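Local atomic coordinates of Lactamase_B domain-containing protein (PDB entry 7EV5), a protein that binds two zinc ions and probably acts as a hydrolase of dual activity, resembling both B3 metallo-beta-lactamases and glyoxalase II. Residues A[27-32]-A[48-53]. Numbering follows the deposited sequence.
Sequences FDPGGD and LAILLT
Asp-28 turns its carboxylate to Thr-53 with CG anti to its own carbonyl carbon (chi1 -65°). The hydroxyl of Thr-53 lies between its backbone N and carbonyl carbon (chi1 65°), next to its own N-H, and both groups meet the one carboxylate. Thr-53 N donates to Asp-28 OD1 at 2.8 Å, and Thr-53 OG1 donates to Asp-28 OD2 at 2.6 Å. Each oxygen uses its syn lone pair, so the two bonds together fix the rotation of the carboxylate. OD2 is also hydrogen-bonded to ND1 of His-59, a ligand of the second zinc. Asp-28 is thus a second-shell residue that positions a metal ligand, and its charge may polarise that imidazole.

The backbones of Phe-27 and Leu-51 pair as a parallel bridge. Asp-28 N donates to Leu-51 O at 3.3 Å, and Phe-27 CA makes a CA-H...O contact with the same oxygen. The side chains of Phe-27 and Leu-51 run side by side, with Phe-27 CE1 3.6 Å from Leu-51 CD1. The ring of Pro-29 presents CD to Ile-50 CG2 at 3.7 Å and to Leu-52 CD2.

The contact joins the ends of strands 23-27 and 46-51 in the metallo-beta-lactamase fold, just before the zinc ligands His-54 and His-56. Phe-27 stacks on Phe-147 of the second sheet. Helix 63-70 packs against Pro-29, Ile-50 and Leu-52, and strand 74-77 flanks 46-51.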
ATOM      1  N   PHE A  27       3.961  -4.376  -3.337  1.00  8.72           N
ATOM      2  CA  PHE A  27       3.061  -3.622  -2.469  1.00  7.81           C
ATOM      3  C   PHE A  27       1.623  -3.972  -2.803  1.00  8.98           C
ATOM      4  O   PHE A  27       1.248  -3.988  -3.978  1.00 10.10           O
ATOM      5  CB  PHE A  27       3.238  -2.116  -2.675  1.00 10.85           C
ATOM      6  CG  PHE A  27       4.596  -1.620  -2.313  1.00  9.21           C
ATOM      7  CD1 PHE A  27       4.855  -1.117  -1.052  1.00 10.91           C
ATOM      8  CD2 PHE A  27       5.630  -1.686  -3.227  1.00  9.41           C
ATOM      9  CE1 PHE A  27       6.120  -0.672  -0.720  1.00 10.29           C
ATOM     10  CE2 PHE A  27       6.901  -1.253  -2.897  1.00 10.20           C
ATOM     11  CZ  PHE A  27       7.141  -0.739  -1.647  1.00 12.40           C
ATOM     12  N   ASP A  28       0.827  -4.233  -1.773  1.00  8.79           N
ATOM     13  CA  ASP A  28      -0.623  -4.323  -1.888  1.00  8.52           C
ATOM     14  C   ASP A  28      -1.136  -5.218  -3.018  1.00  9.43           C
ATOM     15  O   ASP A  28      -1.844  -4.745  -3.915  1.00 10.25           O
ATOM     16  CB  ASP A  28      -1.238  -2.931  -2.008  1.00  9.56           C
ATOM     17  CG  ASP A  28      -1.047  -2.081  -0.768  1.00  7.81           C
ATOM     18  OD1 ASP A  28      -0.386  -2.522   0.193  1.00  8.92           O
ATOM     19  OD2 ASP A  28      -1.563  -0.939  -0.752  1.00  9.13           O
ATOM     20  N   PRO A  29      -0.796  -6.510  -3.012  1.00  9.12           N
ATOM     21  CA  PRO A  29      -1.364  -7.440  -3.999  1.00 10.10           C
ATOM     22  C   PRO A  29      -2.812  -7.779  -3.671  1.00  8.57           C
ATOM     23  O   PRO A  29      -3.082  -8.656  -2.844  1.00 10.33           O
ATOM     24  CB  PRO A  29      -0.442  -8.659  -3.880  1.00 11.35           C
ATOM     25  CG  PRO A  29      -0.009  -8.670  -2.449  1.00  9.42           C
ATOM     26  CD  PRO A  29       0.009  -7.211  -1.996  1.00  9.83           C
ATOM     27  N   GLY A  30      -3.743  -7.071  -4.310  1.00 11.21           N
ATOM     28  CA  GLY A  30      -5.107  -7.010  -3.824  1.00 10.85           C
ATOM     29  C   GLY A  30      -6.092  -7.992  -4.424  1.00 10.54           C
ATOM     30  O   GLY A  30      -7.129  -8.267  -3.822  1.00 12.85           O
ATOM     31  N   GLY A  31      -5.779  -8.510  -5.606  1.00 13.57           N
ATOM     32  CA  GLY A  31      -6.679  -9.401  -6.316  1.00 15.27           C
ATOM     33  C   GLY A  31      -5.949  -9.957  -7.515  1.00 13.77           C
ATOM     34  O   GLY A  31      -4.760  -9.699  -7.712  1.00 13.05           O
ATOM     35  N   ASP A  32      -6.680 -10.741  -8.309  1.00 15.57           N
ATOM     36  CA  ASP A  32      -6.170 -11.304  -9.563  1.00 14.82           C
ATOM     37  C   ASP A  32      -4.736 -11.812  -9.397  1.00 13.56           C
ATOM     38  O   ASP A  32      -3.817 -11.431 -10.127  1.00 14.12           O
ATOM     39  CB  ASP A  32      -6.292 -10.285 -10.694  1.00 15.91           C
ATOM     40  CG  ASP A  32      -6.254 -10.913 -12.066  1.00 20.00           C
ATOM     41  OD1 ASP A  32      -6.040 -12.141 -12.177  1.00 24.94           O
ATOM     42  OD2 ASP A  32      -6.439 -10.163 -13.042  1.00 22.43           O
ATOM     43  N   LEU A  48      11.103 -10.258  -2.884  1.00 13.73           N
ATOM     44  CA  LEU A  48      11.730 -10.395  -1.577  1.00 14.65           C
ATOM     45  C   LEU A  48      10.760 -10.246  -0.416  1.00 12.86           C
ATOM     46  O   LEU A  48      11.032 -10.786   0.663  1.00 13.25           O
ATOM     47  CB  LEU A  48      12.843  -9.350  -1.403  1.00 14.65           C
ATOM     48  CG  LEU A  48      13.941  -9.347  -2.461  1.00 18.34           C
ATOM     49  CD1 LEU A  48      14.888  -8.174  -2.243  1.00 20.41           C
ATOM     50  CD2 LEU A  48      14.699 -10.671  -2.441  1.00 17.57           C
ATOM     51  N   ALA A  49       9.642  -9.546  -0.609  1.00 13.47           N
ATOM     52  CA  ALA A  49       8.720  -9.257   0.480  1.00 10.32           C
ATOM     53  C   ALA A  49       7.438  -8.689  -0.107  1.00 11.35           C
ATOM     54  O   ALA A  49       7.430  -8.161  -1.219  1.00 12.13           O
ATOM     55  CB  ALA A  49       9.323  -8.247   1.466  1.00 14.65           C
ATOM     56  N   ILE A  50       6.360  -8.807   0.666  1.00 10.24           N
ATOM     57  CA  ILE A  50       5.106  -8.093   0.444  1.00  9.35           C
ATOM     58  C   ILE A  50       5.003  -7.031   1.528  1.00  9.36           C
ATOM     59  O   ILE A  50       5.031  -7.356   2.724  1.00  9.55           O
ATOM     60  CB  ILE A  50       3.900  -9.035   0.525  1.00  9.48           C
ATOM     61  CG1 ILE A  50       3.971 -10.079  -0.589  1.00 11.93           C
ATOM     62  CG2 ILE A  50       2.591  -8.242   0.467  1.00 10.82           C
ATOM     63  CD1 ILE A  50       3.072 -11.261  -0.345  1.00 11.45           C
ATOM     64  N   LEU A  51       4.884  -5.769   1.120  1.00  7.71           N
ATOM     65  CA  LEU A  51       4.687  -4.655   2.037  1.00  9.54           C
ATOM     66  C   LEU A  51       3.259  -4.161   1.863  1.00  8.57           C
ATOM     67  O   LEU A  51       2.847  -3.818   0.752  1.00  9.43           O
ATOM     68  CB  LEU A  51       5.675  -3.527   1.741  1.00  9.63           C
ATOM     69  CG  LEU A  51       7.175  -3.827   1.852  1.00 14.83           C
ATOM     70  CD1 LEU A  51       7.982  -2.542   1.774  1.00 12.71           C
ATOM     71  CD2 LEU A  51       7.513  -4.620   3.110  1.00 19.77           C
ATOM     72  N   LEU A  52       2.499  -4.147   2.947  1.00  8.42           N
ATOM     73  CA  LEU A  52       1.113  -3.714   2.885  1.00  7.84           C
ATOM     74  C   LEU A  52       0.994  -2.303   3.432  1.00  7.94           C
ATOM     75  O   LEU A  52       1.418  -2.024   4.563  1.00  9.48           O
ATOM     76  CB  LEU A  52       0.220  -4.651   3.694  1.00  8.72           C
ATOM     77  CG  LEU A  52       0.130  -6.085   3.177  1.00  8.04           C
ATOM     78  CD1 LEU A  52      -0.751  -6.889   4.104  1.00  9.53           C
ATOM     79  CD2 LEU A  52      -0.389  -6.137   1.729  1.00  9.72           C
ATOM     80  N   THR A  53       0.403  -1.412   2.641  1.00  7.87           N
ATOM     81  CA  THR A  53       0.093  -0.092   3.177  1.00  8.59           C
ATOM     82  C   THR A  53      -0.978  -0.188   4.249  1.00  8.19           C
ATOM     83  O   THR A  53      -0.962   0.575   5.225  1.00  8.45           O
ATOM     84  CB  THR A  53      -0.349   0.873   2.067  1.00  8.96           C
ATOM     85  OG1 THR A  53      -1.593   0.437   1.494  1.00  9.40           O
ATOM     86  CG2 THR A  53       0.714   0.992   0.993  1.00 10.25           C
TER